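Local coordinates for protein alpha-glucosidase (Bacteroides thetaiotaomicron, PDB 5XFM) that hydrolyses beta-L-arabinopyranosides and alpha-galactosides as a bifunctional glycoside hydrolase of family 97, with a bound calcium ion, at residues E24-A29 with V42-K47; T59-F64 with G132-V137; K167-S172 with N369-G374; D418-A423 with R443-Y448; T518-Q523 with L570-G575. The protein carries 1 engineered substitution. All blocks are in the same frame, centred on the assembly; numbering follows the deposited sequence.

Overall arrangement
Contacts 1 and 2 both involve the branched antiparallel sheet of the N-terminal domain, with nearest atoms about 15 Å apart. Contact 1 is regular hairpin pairing, whereas contact 2, at the rim of the domain, rests on methyl packing without a direct hydrogen bond between its segments. Contact 3, also partly buried, joins N-terminal and barrel loops through one direct backbone hydrogen bond and apolar packing. Contacts 4 and 5 are fully buried, and in each a side-chain nitrogen donates to helix carbonyls: an asparagine to one within the barrel domain in contact 4, an arginine to two consecutive ones between barrel and C-terminal sheet in contact 5. Their nearest atoms are about 8 Å apart.

Contact 1 of 5, residues E24-A29 with V42-K47; sequences EKLQLA and VSYNGK
Lys25 lays its CB over one face of the Tyr44 ring, 4.2 Å from the ring centroid, in a CH-pi contact displaced toward the rim. Its extended aliphatic chain then runs beside Asn45, pointing the same way, with Lys25 CG 3.4 Å from Asn45 OD1. Strand 39-44 ends here in a type I' turn, Tyr44 to Lys47, that leads into strand 47-59, and Lys25 lies beside its start. The Lys25 carbonyl takes Asn45 N at 3.0 Å and also a water, which is bound in turn by Ser43 OG and Gly46 N and so ties this turn to the strand 26-31 side. Further along, Gln27 and Ser43 form a hydrogen-bonded pair: Gln27 N to Ser43 O and Ser43 N to Gln27 O are both 2.9 Å and nearly straight. On the face opposite to Ser43, Leu26 CB meets Tyr44 CD2 at 3.9 Å, and Leu26 CD2 reaches Val42 CG1 at 3.8 Å. Tyr44 holds its ring CG anti to the backbone N (chi1 -168°), which sets the ring beside Leu26 and beneath Lys25. An alanine here would remove the ring and would probably leave Lys25 CB and Leu26 CB without their shared apolar partner. The hairpin of strands 26-31 and 39-44 lies between strands 17-20 and 47-59 in its sheet, and Leu26, Leu28 and Tyr44 turn onto the second sheet, touching Phe115, Val117 and Val265.

Contact 2 of 5, residues T59-F64 with G132-V137; sequences TNIGDF and GGKASV
The flat group of this contact is the Asn60 carboxamide, whose OD1 comes against Val137, 3.4 Å from CG2, and accepts a hydrogen bond from the backbone N of Thr138. Asn60 belongs to the type I beta turn from Thr59 to Gly62, the tight reversal of a beta hairpin between strands 47-59 and 62-64 of the N-terminal domain. The turn is closed by Gly62 N to Thr59 O at 3.0 Å, with a weak return bond from Thr59 N to Gly62 O. Asn60 carries its CG between the backbone N and the carbonyl carbon (chi1 73°), a torsion that lets the amide fold back to the start of strand 136-147 and fixes its oxygen on Thr138. Between the two segments there is no hydrogen bond, and methyl groups do the packing. The Ile61 and Lys134 side chains pass each other in opposite directions, with Ile61 CG2 3.9 Å from Lys134 CG and equally far from Ser136 O. Val137, backed by Leu128 and Leu254, presents CG2 to the first three residues of the turn, reaching Ile61 CG2 at 4.3 Å. Packing is tightest at Thr59, whose CG2 stands only 3.4 Å from Val137 CG2, closer than usual for two methyls.

Contact 3 of 5, residues K167-S172 with N369-G374; sequences KRTKPS and NDIEQG
Two successive residues with positive phi, Lys167 (52°) and Arg168 (58°), give the first loop an uncommon left-handed course, and the carbonyl O of the first, Lys167, accepts Asp370 N at 3.2 Å. The partner is an Asx turn: Asn369 OD1 takes the N of Ile371, two residues on, at 3.0 Å, with the donor above the carbonyl plane. The contact thus joins a loop between strands 153-156 and 178-182 to the loop following barrel strand 357-363, linking the N-terminal and TIM-barrel parts. Apolar packing fills the inner side. The Ile371 CG1-CD1 branch lies across Thr169, CG1 being 3.6 Å from Thr169 CG2, while CD1 also meets Lys167 CB at 3.6 Å. At the surface, Arg168 leans by its aliphatic CD on Asp370 OD2, yet the charged groups stay apart, NE and OD2 being 4.1 Å from each other, beyond a salt bridge; Arg168 NH2 instead binds Asn243. The Thr169 side chain is about 8 Å from the bound calcium ion, and its OG1 is hydrogen-bonded to the carbonyl of Trp166. Asn369 ND2 donates to a water, 3.1 Å away, that lies near the backbone O of Thr169.

Contact 4 of 5, residues D418-A423 with R443-Y448; sequences DILSDA and RMYPNY
Leu420 is the first residue of helix segment 418-423 to meet the other segment, and it does so with three groups. Its CD1 sits over one face of the Tyr445 ring, 3.7 Å from the centroid and 3.5 Å from Tyr445 CG, in a CH-pi contact offset toward the rim. The other methyl, CD2, goes to the Tyr448 side, 4.1 Å from Tyr448 CB. The carbonyl O of Leu420 takes a hydrogen bond from Asn447 ND2 at 2.8 Å, which arrives in the carbonyl plane on a lone pair, with the oxygen also close to the plane of the amide. One helical turn further, Ala423 places its CB 3.6 Å from Asn447 ND2, packing a methyl beside the same amide nitrogen. Asn447 is held in the type I turn from Tyr445 to Tyr448, and its ND2 has a second acceptor in Leu428 O, while OD1 receives Tyr286 OH; three bonds therefore fix the rotation of this buried amide. A leucine in its place would probably leave the Leu420 and Leu428 carbonyls and the Tyr286 hydroxyl without this shared partner inside the protein. Helix 410-425 thereby lies against the segment between helix 441-444 and strand 448-451 of the parallel barrel, with Leu420 and Ala423 also resting on Val430 of adjacent strand 429-432.

Contact 5 of 5, residues T518-Q523 with L570-G575; sequences TTVLLQ and LARRQG
The contact lies at the junction of the TIM-barrel and C-terminal parts of the enzyme, where the C-terminal end of helix 512-521 meets strand 567-574 of the antiparallel C-terminal sheet. Arg572 reaches from the strand to the helix end. A single nitrogen, NH1, donates to two consecutive carbonyls, Val520 O at 2.7 Å and Leu521 O at 2.9 Å. The two bonds differ in approach: NH1 comes in the carbonyl plane of Val520 but well above that of Leu521, and both are bent, with angles at the hydrogen of 131° and 137°. The guanidinium is also covered on one face by Gln523 CB, which stands 3.5 Å from Arg572 NH2, and it makes a cation-pi interaction with Trp554. A bend in the Arg572 chain at chi3 (148°) helps turn the group to the helix end, with CD lying 3.3 Å from Val520 O. Beside this polar centre the strand packs by Leu570, whose CG meets Leu521 CD2 at 3.6 Å, the two leucines crossing at a slant. Leu570 CD1 lies 4.0 Å from Val520 O, so the same carbonyl borders both the apolar and the charged half of the contact. Val520 and Leu521 reach on to Ala581 and Val583 of strand 577-584. Since the carbonyls at a helix C-terminus carry partial negative charge, a buried guanidinium here is likely to be stabilised in its charged form and to offset that helix end, binding the two domains by electrostatics as well as by packing.

Contact 1 of 5, residues E24-A29 with V42-K47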
# COMPACT_ATOMS: atom_id res chain seq x y z
N GLU A 24 -27.06 1.90 -7.20
CA GLU A 24 -27.94 1.90 -6.03
C GLU A 24 -27.81 0.68 -5.11
O GLU A 24 -28.58 0.55 -4.15
CB GLU A 24 -29.40 2.03 -6.48
CG GLU A 24 -29.71 3.34 -7.17
CD GLU A 24 -31.17 3.46 -7.57
OE1 GLU A 24 -32.04 3.08 -6.76
OE2 GLU A 24 -31.44 3.97 -8.68
N LYS A 25 -26.81 -0.17 -5.33
CA LYS A 25 -26.60 -1.32 -4.45
C LYS A 25 -26.03 -0.88 -3.11
O LYS A 25 -26.41 -1.38 -2.06
CB LYS A 25 -25.65 -2.34 -5.09
CG LYS A 25 -26.21 -3.02 -6.33
CD LYS A 25 -25.32 -4.16 -6.79
CE LYS A 25 -25.48 -4.41 -8.29
NZ LYS A 25 -24.68 -5.56 -8.77
N LEU A 26 -25.10 0.07 -3.17
CA LEU A 26 -24.49 0.60 -1.97
C LEU A 26 -25.32 1.79 -1.49
O LEU A 26 -25.59 2.72 -2.26
CB LEU A 26 -23.04 1.00 -2.26
CG LEU A 26 -22.00 1.17 -1.14
CD1 LEU A 26 -20.70 1.68 -1.74
CD2 LEU A 26 -22.46 2.07 -0.00
N GLN A 27 -25.75 1.75 -0.24
CA GLN A 27 -26.52 2.86 0.33
C GLN A 27 -25.95 3.32 1.66
O GLN A 27 -25.57 2.51 2.50
CB GLN A 27 -28.00 2.47 0.47
CG GLN A 27 -28.66 2.12 -0.86
CD GLN A 27 -30.15 1.89 -0.75
OE1 GLN A 27 -30.78 2.28 0.24
NE2 GLN A 27 -30.73 1.28 -1.77
N LEU A 28 -25.86 4.63 1.83
CA LEU A 28 -25.36 5.23 3.06
C LEU A 28 -26.43 6.14 3.65
O LEU A 28 -26.98 6.99 2.95
CB LEU A 28 -24.07 6.02 2.79
CG LEU A 28 -23.39 6.70 3.98
CD1 LEU A 28 -21.89 6.62 3.82
CD2 LEU A 28 -23.82 8.14 4.16
N ALA A 29 -26.72 5.97 4.93
CA ALA A 29 -27.75 6.77 5.58
C ALA A 29 -27.17 7.63 6.70
O ALA A 29 -26.27 7.19 7.42
CB ALA A 29 -28.85 5.88 6.12
N VAL A 42 -24.21 1.91 6.71
CA VAL A 42 -23.98 1.47 5.34
C VAL A 42 -24.59 0.11 5.05
O VAL A 42 -24.42 -0.84 5.80
CB VAL A 42 -22.46 1.41 5.03
CG1 VAL A 42 -22.22 0.86 3.63
CG2 VAL A 42 -21.84 2.79 5.19
N SER A 43 -25.29 0.03 3.93
CA SER A 43 -25.86 -1.23 3.47
C SER A 43 -25.42 -1.55 2.04
O SER A 43 -25.12 -0.64 1.26
CB SER A 43 -27.39 -1.18 3.57
OG SER A 43 -27.95 -0.56 2.42
N TYR A 44 -25.39 -2.83 1.71
CA TYR A 44 -25.09 -3.27 0.35
C TYR A 44 -26.03 -4.40 -0.04
O TYR A 44 -26.11 -5.41 0.66
CB TYR A 44 -23.63 -3.73 0.22
CG TYR A 44 -23.21 -3.91 -1.22
CD1 TYR A 44 -23.39 -5.13 -1.88
CD2 TYR A 44 -22.67 -2.85 -1.94
CE1 TYR A 44 -23.02 -5.28 -3.20
CE2 TYR A 44 -22.30 -3.00 -3.26
CZ TYR A 44 -22.47 -4.21 -3.89
OH TYR A 44 -22.10 -4.34 -5.21
N ASN A 45 -26.72 -4.23 -1.17
CA ASN A 45 -27.83 -5.12 -1.56
C ASN A 45 -28.82 -5.42 -0.44
O ASN A 45 -29.32 -6.54 -0.34
CB ASN A 45 -27.28 -6.43 -2.13
CG ASN A 45 -26.87 -6.32 -3.58
OD1 ASN A 45 -27.34 -5.44 -4.30
ND2 ASN A 45 -25.99 -7.21 -4.01
N GLY A 46 -29.10 -4.42 0.39
CA GLY A 46 -30.10 -4.56 1.44
C GLY A 46 -29.58 -5.19 2.72
O GLY A 46 -30.29 -5.25 3.72
N LYS A 47 -28.33 -5.63 2.70
CA LYS A 47 -27.72 -6.18 3.90
C LYS A 47 -26.91 -5.12 4.61
O LYS A 47 -26.19 -4.34 3.98
CB LYS A 47 -26.84 -7.39 3.57
CG LYS A 47 -27.56 -8.53 2.87
CD LYS A 47 -28.69 -9.08 3.74
CE LYS A 47 -28.25 -9.30 5.19
NZ LYS A 47 -29.25 -10.08 5.98
O HOH W 1 -28.33 -1.70 -0.02

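Contact 2 of 5, residues T59-F64 with G132-V137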
# COMPACT_ATOMS: atom_id res chain seq x y z
N THR A 59 -12.54 19.84 18.69
CA THR A 59 -11.72 20.87 18.07
C THR A 59 -11.47 22.08 18.98
O THR A 59 -12.32 22.44 19.79
CB THR A 59 -12.44 21.30 16.76
OG1 THR A 59 -12.12 20.40 15.69
CG2 THR A 59 -12.10 22.69 16.37
N ASN A 60 -10.32 22.74 18.82
CA ASN A 60 -9.97 23.88 19.67
C ASN A 60 -10.70 25.18 19.32
O ASN A 60 -10.44 26.22 19.91
CB ASN A 60 -8.46 24.14 19.62
CG ASN A 60 -8.00 24.76 18.30
OD1 ASN A 60 -8.69 24.68 17.28
ND2 ASN A 60 -6.83 25.38 18.32
N ILE A 61 -11.62 25.12 18.36
CA ILE A 61 -12.53 26.24 18.13
C ILE A 61 -13.96 25.81 18.42
O ILE A 61 -14.88 26.62 18.32
CB ILE A 61 -12.44 26.80 16.69
CG1 ILE A 61 -13.10 25.85 15.69
CG2 ILE A 61 -11.00 27.12 16.31
CD1 ILE A 61 -13.50 26.50 14.39
N GLY A 62 -14.16 24.54 18.78
CA GLY A 62 -15.50 24.05 19.06
C GLY A 62 -15.64 22.55 19.07
O GLY A 62 -14.79 21.81 18.56
N ASP A 63 -16.72 22.06 19.67
CA ASP A 63 -16.93 20.62 19.69
C ASP A 63 -18.08 20.20 18.78
O ASP A 63 -19.16 20.78 18.81
CB ASP A 63 -17.14 20.12 21.11
CG ASP A 63 -15.86 20.18 21.93
OD1 ASP A 63 -14.85 20.72 21.43
OD2 ASP A 63 -15.85 19.62 23.06
N PHE A 64 -17.81 19.19 17.97
CA PHE A 64 -18.74 18.66 17.00
C PHE A 64 -18.89 17.15 17.25
O PHE A 64 -18.75 16.32 16.35
CB PHE A 64 -18.23 18.93 15.59
CG PHE A 64 -17.96 20.39 15.33
CD1 PHE A 64 -18.99 21.27 15.08
CD2 PHE A 64 -16.66 20.87 15.36
CE1 PHE A 64 -18.73 22.61 14.86
CE2 PHE A 64 -16.39 22.21 15.14
CZ PHE A 64 -17.42 23.08 14.89
N GLY A 132 -15.91 32.48 13.66
CA GLY A 132 -15.55 32.94 14.99
C GLY A 132 -14.29 33.78 15.04
O GLY A 132 -13.65 33.90 16.09
N GLY A 133 -13.92 34.36 13.90
CA GLY A 133 -12.70 35.14 13.82
C GLY A 133 -11.47 34.25 13.87
O GLY A 133 -10.37 34.71 14.19
N LYS A 134 -11.66 32.96 13.59
CA LYS A 134 -10.58 31.99 13.63
C LYS A 134 -10.06 31.71 12.22
O LYS A 134 -10.86 31.51 11.31
CB LYS A 134 -11.04 30.70 14.30
CG LYS A 134 -11.82 30.90 15.59
CD LYS A 134 -11.06 31.72 16.62
CE LYS A 134 -9.82 31.01 17.10
NZ LYS A 134 -9.25 31.71 18.29
N ALA A 135 -8.75 31.69 12.04
CA ALA A 135 -8.18 31.41 10.72
C ALA A 135 -7.43 30.08 10.72
O ALA A 135 -6.94 29.63 9.69
CB ALA A 135 -7.26 32.55 10.28
N SER A 136 -7.38 29.43 11.87
CA SER A 136 -6.70 28.14 11.96
C SER A 136 -7.29 27.28 13.05
O SER A 136 -7.93 27.78 13.97
CB SER A 136 -5.20 28.33 12.18
OG SER A 136 -4.94 29.07 13.37
N VAL A 137 -7.03 25.99 12.96
CA VAL A 137 -7.66 25.04 13.86
C VAL A 137 -6.70 23.92 14.24
O VAL A 137 -5.82 23.54 13.47
CB VAL A 137 -8.94 24.45 13.22
CG1 VAL A 137 -8.60 23.65 11.97
CG2 VAL A 137 -9.67 23.57 14.19

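Contact 3 of 5, residues K167-S172 with N369-G374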
# COMPACT_ATOMS: atom_id res chain seq x y z
N LYS A 167 16.88 -0.33 16.49
CA LYS A 167 17.33 1.03 16.77
C LYS A 167 16.18 2.00 17.10
O LYS A 167 16.24 3.19 16.74
CB LYS A 167 18.14 1.56 15.59
CG LYS A 167 19.33 0.69 15.21
CD LYS A 167 20.38 0.68 16.31
CE LYS A 167 21.57 -0.19 15.93
NZ LYS A 167 22.50 -0.38 17.09
N ARG A 168 15.17 1.50 17.81
CA ARG A 168 14.03 2.31 18.23
C ARG A 168 13.29 2.95 17.05
O ARG A 168 12.74 4.04 17.18
CB ARG A 168 14.50 3.41 19.21
CG ARG A 168 15.17 2.89 20.48
CD ARG A 168 15.74 4.02 21.34
NE ARG A 168 14.80 5.09 21.66
CZ ARG A 168 13.99 5.10 22.72
NH1 ARG A 168 14.01 4.10 23.58
NH2 ARG A 168 13.18 6.13 22.92
N THR A 169 13.26 2.26 15.91
CA THR A 169 12.65 2.80 14.70
C THR A 169 11.15 2.53 14.50
O THR A 169 10.56 3.01 13.53
CB THR A 169 13.36 2.28 13.44
OG1 THR A 169 13.47 0.85 13.52
CG2 THR A 169 14.75 2.87 13.34
N LYS A 170 10.53 1.76 15.40
CA LYS A 170 9.10 1.52 15.30
C LYS A 170 8.30 2.70 15.86
O LYS A 170 8.79 3.42 16.74
CB LYS A 170 8.72 0.20 16.00
CG LYS A 170 8.82 -0.99 15.04
CD LYS A 170 8.58 -2.34 15.68
CE LYS A 170 8.79 -3.44 14.64
NZ LYS A 170 8.10 -4.73 14.96
N PRO A 171 7.06 2.91 15.37
CA PRO A 171 6.32 2.10 14.38
C PRO A 171 6.85 2.19 12.96
O PRO A 171 7.38 3.24 12.56
CB PRO A 171 4.90 2.68 14.45
CG PRO A 171 4.85 3.47 15.75
CD PRO A 171 6.24 4.01 15.89
N SER A 172 6.70 1.11 12.20
CA SER A 172 7.18 1.08 10.82
C SER A 172 6.26 0.25 9.92
O SER A 172 6.65 -0.17 8.83
CB SER A 172 8.61 0.52 10.76
OG SER A 172 8.74 -0.67 11.52
N ASN A 369 15.78 8.69 16.29
CA ASN A 369 16.13 7.30 16.57
C ASN A 369 17.63 7.07 16.73
O ASN A 369 18.42 8.02 16.75
CB ASN A 369 15.57 6.39 15.47
CG ASN A 369 16.14 6.71 14.08
OD1 ASN A 369 17.32 7.01 13.92
ND2 ASN A 369 15.29 6.62 13.07
N ASP A 370 18.02 5.79 16.77
CA ASP A 370 19.43 5.41 16.98
C ASP A 370 20.08 4.77 15.76
O ASP A 370 20.99 3.96 15.90
CB ASP A 370 19.56 4.45 18.16
CG ASP A 370 19.24 5.11 19.49
OD1 ASP A 370 19.55 6.31 19.67
OD2 ASP A 370 18.68 4.42 20.36
N ILE A 371 19.60 5.11 14.57
CA ILE A 371 20.16 4.58 13.34
C ILE A 371 21.57 5.11 13.08
O ILE A 371 21.81 6.32 13.15
CB ILE A 371 19.24 4.91 12.15
CG1 ILE A 371 17.96 4.07 12.24
CG2 ILE A 371 19.95 4.66 10.82
CD1 ILE A 371 18.20 2.57 12.16
N GLU A 372 22.51 4.21 12.79
CA GLU A 372 23.87 4.59 12.42
C GLU A 372 24.13 4.38 10.94
O GLU A 372 24.92 5.10 10.33
CB GLU A 372 24.92 3.85 13.24
CG GLU A 372 25.12 4.48 14.62
CD GLU A 372 26.12 3.75 15.49
OE1 GLU A 372 27.08 4.40 15.96
OE2 GLU A 372 25.93 2.54 15.74
N GLN A 373 23.49 3.37 10.38
CA GLN A 373 23.62 3.10 8.95
C GLN A 373 23.38 4.32 8.02
O GLN A 373 22.37 5.02 8.07
CB GLN A 373 22.74 1.90 8.58
CG GLN A 373 21.83 1.32 9.65
CD GLN A 373 20.87 0.36 8.99
OE1 GLN A 373 21.24 -0.44 8.10
NE2 GLN A 373 19.67 0.34 9.51
N GLY A 374 24.37 4.58 7.16
CA GLY A 374 24.41 5.84 6.45
C GLY A 374 24.12 5.70 4.97
O GLY A 374 23.98 4.59 4.47
O HOH W 2 12.35 5.70 13.13

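Contact 4 of 5, residues D418-A423 with R443-Y448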
# COMPACT_ATOMS: atom_id res chain seq x y z
N ASP A 418 8.03 17.19 1.89
CA ASP A 418 9.16 18.04 1.51
C ASP A 418 10.28 17.25 0.80
O ASP A 418 10.89 17.75 -0.16
CB ASP A 418 9.72 18.77 2.74
CG ASP A 418 8.71 19.72 3.36
OD1 ASP A 418 7.67 20.00 2.72
OD2 ASP A 418 8.96 20.22 4.48
N ILE A 419 10.53 16.03 1.26
CA ILE A 419 11.52 15.19 0.61
C ILE A 419 11.08 14.89 -0.82
O ILE A 419 11.87 15.03 -1.77
CB ILE A 419 11.75 13.86 1.36
CG1 ILE A 419 12.50 14.10 2.66
CG2 ILE A 419 12.52 12.88 0.49
CD1 ILE A 419 12.56 12.87 3.56
N LEU A 420 9.82 14.51 -0.99
CA LEU A 420 9.28 14.26 -2.33
C LEU A 420 9.38 15.47 -3.26
O LEU A 420 9.67 15.33 -4.46
CB LEU A 420 7.82 13.81 -2.24
CG LEU A 420 7.64 12.31 -2.01
CD1 LEU A 420 6.23 11.97 -1.54
CD2 LEU A 420 7.93 11.60 -3.33
N SER A 421 9.14 16.66 -2.71
CA SER A 421 9.09 17.88 -3.50
C SER A 421 10.50 18.31 -3.96
O SER A 421 10.72 18.65 -5.13
CB SER A 421 8.40 18.99 -2.69
OG SER A 421 8.17 20.14 -3.46
N ASP A 422 11.46 18.31 -3.03
CA ASP A 422 12.86 18.60 -3.39
C ASP A 422 13.38 17.56 -4.41
O ASP A 422 14.09 17.89 -5.38
CB ASP A 422 13.74 18.64 -2.15
CG ASP A 422 13.49 19.87 -1.28
OD1 ASP A 422 12.94 20.88 -1.79
OD2 ASP A 422 13.85 19.84 -0.08
N ALA A 423 13.01 16.31 -4.16
CA ALA A 423 13.37 15.22 -5.06
C ALA A 423 12.89 15.51 -6.47
O ALA A 423 13.67 15.44 -7.42
CB ALA A 423 12.79 13.91 -4.58
N ARG A 443 -0.92 9.42 -6.97
CA ARG A 443 -1.59 10.51 -7.65
C ARG A 443 -1.15 11.84 -7.06
O ARG A 443 -0.90 12.79 -7.80
CB ARG A 443 -3.11 10.37 -7.55
CG ARG A 443 -3.85 11.40 -8.39
CD ARG A 443 -5.17 10.85 -8.88
NE ARG A 443 -5.89 11.83 -9.69
CZ ARG A 443 -5.69 12.01 -10.99
NH1 ARG A 443 -4.78 11.27 -11.62
NH2 ARG A 443 -6.38 12.92 -11.66
N MET A 444 -1.06 11.91 -5.74
CA MET A 444 -0.67 13.16 -5.09
C MET A 444 0.75 13.61 -5.48
O MET A 444 0.99 14.81 -5.63
CB MET A 444 -0.80 13.03 -3.58
CG MET A 444 -2.24 12.88 -3.14
SD MET A 444 -2.46 12.11 -1.53
CE MET A 444 -1.88 13.41 -0.44
N TYR A 445 1.67 12.65 -5.66
CA TYR A 445 3.08 12.95 -5.95
C TYR A 445 3.62 12.24 -7.20
O TYR A 445 3.85 11.03 -7.17
CB TYR A 445 3.95 12.58 -4.75
CG TYR A 445 3.48 13.15 -3.44
CD1 TYR A 445 3.76 14.47 -3.09
CD2 TYR A 445 2.72 12.38 -2.56
CE1 TYR A 445 3.32 14.99 -1.89
CE2 TYR A 445 2.28 12.90 -1.37
CZ TYR A 445 2.58 14.20 -1.03
OH TYR A 445 2.13 14.71 0.16
N PRO A 446 3.86 13.00 -8.28
CA PRO A 446 4.30 12.48 -9.59
C PRO A 446 5.56 11.62 -9.54
O PRO A 446 5.73 10.74 -10.38
CB PRO A 446 4.56 13.75 -10.41
CG PRO A 446 3.73 14.80 -9.76
CD PRO A 446 3.69 14.46 -8.30
N ASN A 447 6.44 11.87 -8.57
CA ASN A 447 7.71 11.14 -8.50
C ASN A 447 7.74 10.07 -7.41
O ASN A 447 8.78 9.46 -7.15
CB ASN A 447 8.88 12.12 -8.30
CG ASN A 447 8.69 13.03 -7.09
OD1 ASN A 447 7.58 13.50 -6.80
ND2 ASN A 447 9.78 13.28 -6.38
N TYR A 448 6.60 9.82 -6.79
CA TYR A 448 6.49 8.76 -5.80
C TYR A 448 6.47 7.40 -6.50
O TYR A 448 5.66 7.17 -7.39
CB TYR A 448 5.23 8.94 -4.95
CG TYR A 448 4.92 7.73 -4.11
CD1 TYR A 448 5.67 7.42 -2.99
CD2 TYR A 448 3.87 6.89 -4.45
CE1 TYR A 448 5.40 6.30 -2.22
CE2 TYR A 448 3.58 5.77 -3.70
CZ TYR A 448 4.35 5.49 -2.58
OH TYR A 448 4.05 4.37 -1.84

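Contact 5 of 5, residues T518-Q523 with L570-G575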
# COMPACT_ATOMS: atom_id res chain seq x y z
N THR A 518 4.41 -14.33 -8.01
CA THR A 518 4.47 -13.23 -7.06
C THR A 518 4.90 -11.90 -7.71
O THR A 518 4.57 -10.82 -7.21
CB THR A 518 5.42 -13.62 -5.89
OG1 THR A 518 4.68 -14.32 -4.88
CG2 THR A 518 6.11 -12.42 -5.27
N THR A 519 5.58 -11.96 -8.85
CA THR A 519 5.93 -10.74 -9.57
C THR A 519 4.70 -10.09 -10.21
O THR A 519 4.69 -8.89 -10.50
CB THR A 519 7.01 -11.00 -10.66
OG1 THR A 519 6.47 -11.81 -11.71
CG2 THR A 519 8.23 -11.69 -10.04
N VAL A 520 3.66 -10.89 -10.41
CA VAL A 520 2.42 -10.37 -10.95
C VAL A 520 1.44 -10.04 -9.83
O VAL A 520 0.70 -9.05 -9.91
CB VAL A 520 1.80 -11.38 -11.93
CG1 VAL A 520 0.47 -10.87 -12.45
CG2 VAL A 520 2.75 -11.64 -13.09
N LEU A 521 1.44 -10.86 -8.79
CA LEU A 521 0.54 -10.64 -7.65
C LEU A 521 0.83 -9.34 -6.90
O LEU A 521 -0.10 -8.61 -6.56
CB LEU A 521 0.63 -11.81 -6.68
CG LEU A 521 0.09 -13.14 -7.22
CD1 LEU A 521 0.29 -14.26 -6.22
CD2 LEU A 521 -1.38 -13.00 -7.61
N LEU A 522 2.10 -9.05 -6.65
CA LEU A 522 2.48 -7.89 -5.84
C LEU A 522 2.97 -6.72 -6.70
O LEU A 522 4.01 -6.82 -7.36
CB LEU A 522 3.56 -8.30 -4.82
CG LEU A 522 3.31 -9.58 -4.02
CD1 LEU A 522 4.38 -9.81 -2.96
CD2 LEU A 522 1.92 -9.58 -3.39
N GLN A 523 2.24 -5.60 -6.65
CA GLN A 523 2.48 -4.47 -7.55
C GLN A 523 3.32 -3.34 -6.93
O GLN A 523 3.08 -2.91 -5.79
CB GLN A 523 1.12 -3.91 -8.02
CG GLN A 523 1.19 -2.63 -8.85
CD GLN A 523 1.13 -1.39 -7.97
OE1 GLN A 523 0.38 -1.35 -6.99
NE2 GLN A 523 1.92 -0.38 -8.31
N LEU A 570 -5.40 -13.67 -9.73
CA LEU A 570 -5.72 -12.41 -10.40
C LEU A 570 -5.02 -12.27 -11.75
O LEU A 570 -3.95 -12.83 -11.98
CB LEU A 570 -5.40 -11.21 -9.51
CG LEU A 570 -4.01 -10.87 -8.97
CD1 LEU A 570 -3.16 -10.09 -9.97
CD2 LEU A 570 -4.20 -10.08 -7.69
N ALA A 571 -5.66 -11.51 -12.64
CA ALA A 571 -5.10 -11.21 -13.95
C ALA A 571 -4.81 -9.72 -14.10
O ALA A 571 -5.64 -8.88 -13.74
CB ALA A 571 -6.03 -11.68 -15.05
N ARG A 572 -3.64 -9.42 -14.64
CA ARG A 572 -3.20 -8.05 -14.90
C ARG A 572 -2.79 -7.89 -16.36
O ARG A 572 -2.15 -8.77 -16.93
CB ARG A 572 -2.03 -7.66 -13.99
CG ARG A 572 -2.43 -7.37 -12.55
CD ARG A 572 -1.23 -6.99 -11.69
NE ARG A 572 -1.62 -6.05 -10.65
CZ ARG A 572 -1.64 -6.31 -9.35
NH1 ARG A 572 -1.31 -7.51 -8.90
NH2 ARG A 572 -2.02 -5.38 -8.49
N ARG A 573 -3.18 -6.77 -16.96
CA ARG A 573 -2.91 -6.51 -18.37
C ARG A 573 -1.86 -5.43 -18.54
O ARG A 573 -1.86 -4.43 -17.83
CB ARG A 573 -4.20 -6.10 -19.10
CG ARG A 573 -3.99 -5.71 -20.56
CD ARG A 573 -5.32 -5.46 -21.27
NE ARG A 573 -6.05 -4.32 -20.73
CZ ARG A 573 -5.84 -3.06 -21.09
NH1 ARG A 573 -4.94 -2.77 -22.02
NH2 ARG A 573 -6.56 -2.08 -20.55
N GLN A 574 -0.92 -5.66 -19.46
CA GLN A 574 -0.04 -4.59 -19.93
C GLN A 574 -0.11 -4.52 -21.44
O GLN A 574 0.25 -5.49 -22.13
CB GLN A 574 1.41 -4.78 -19.51
CG GLN A 574 2.28 -3.68 -20.13
CD GLN A 574 3.74 -3.83 -19.81
OE1 GLN A 574 4.40 -4.72 -20.34
NE2 GLN A 574 4.26 -2.98 -18.92
N GLY A 575 -0.56 -3.38 -21.96
CA GLY A 575 -0.80 -3.25 -23.38
C GLY A 575 -1.87 -4.24 -23.79
O GLY A 575 -2.99 -4.19 -23.30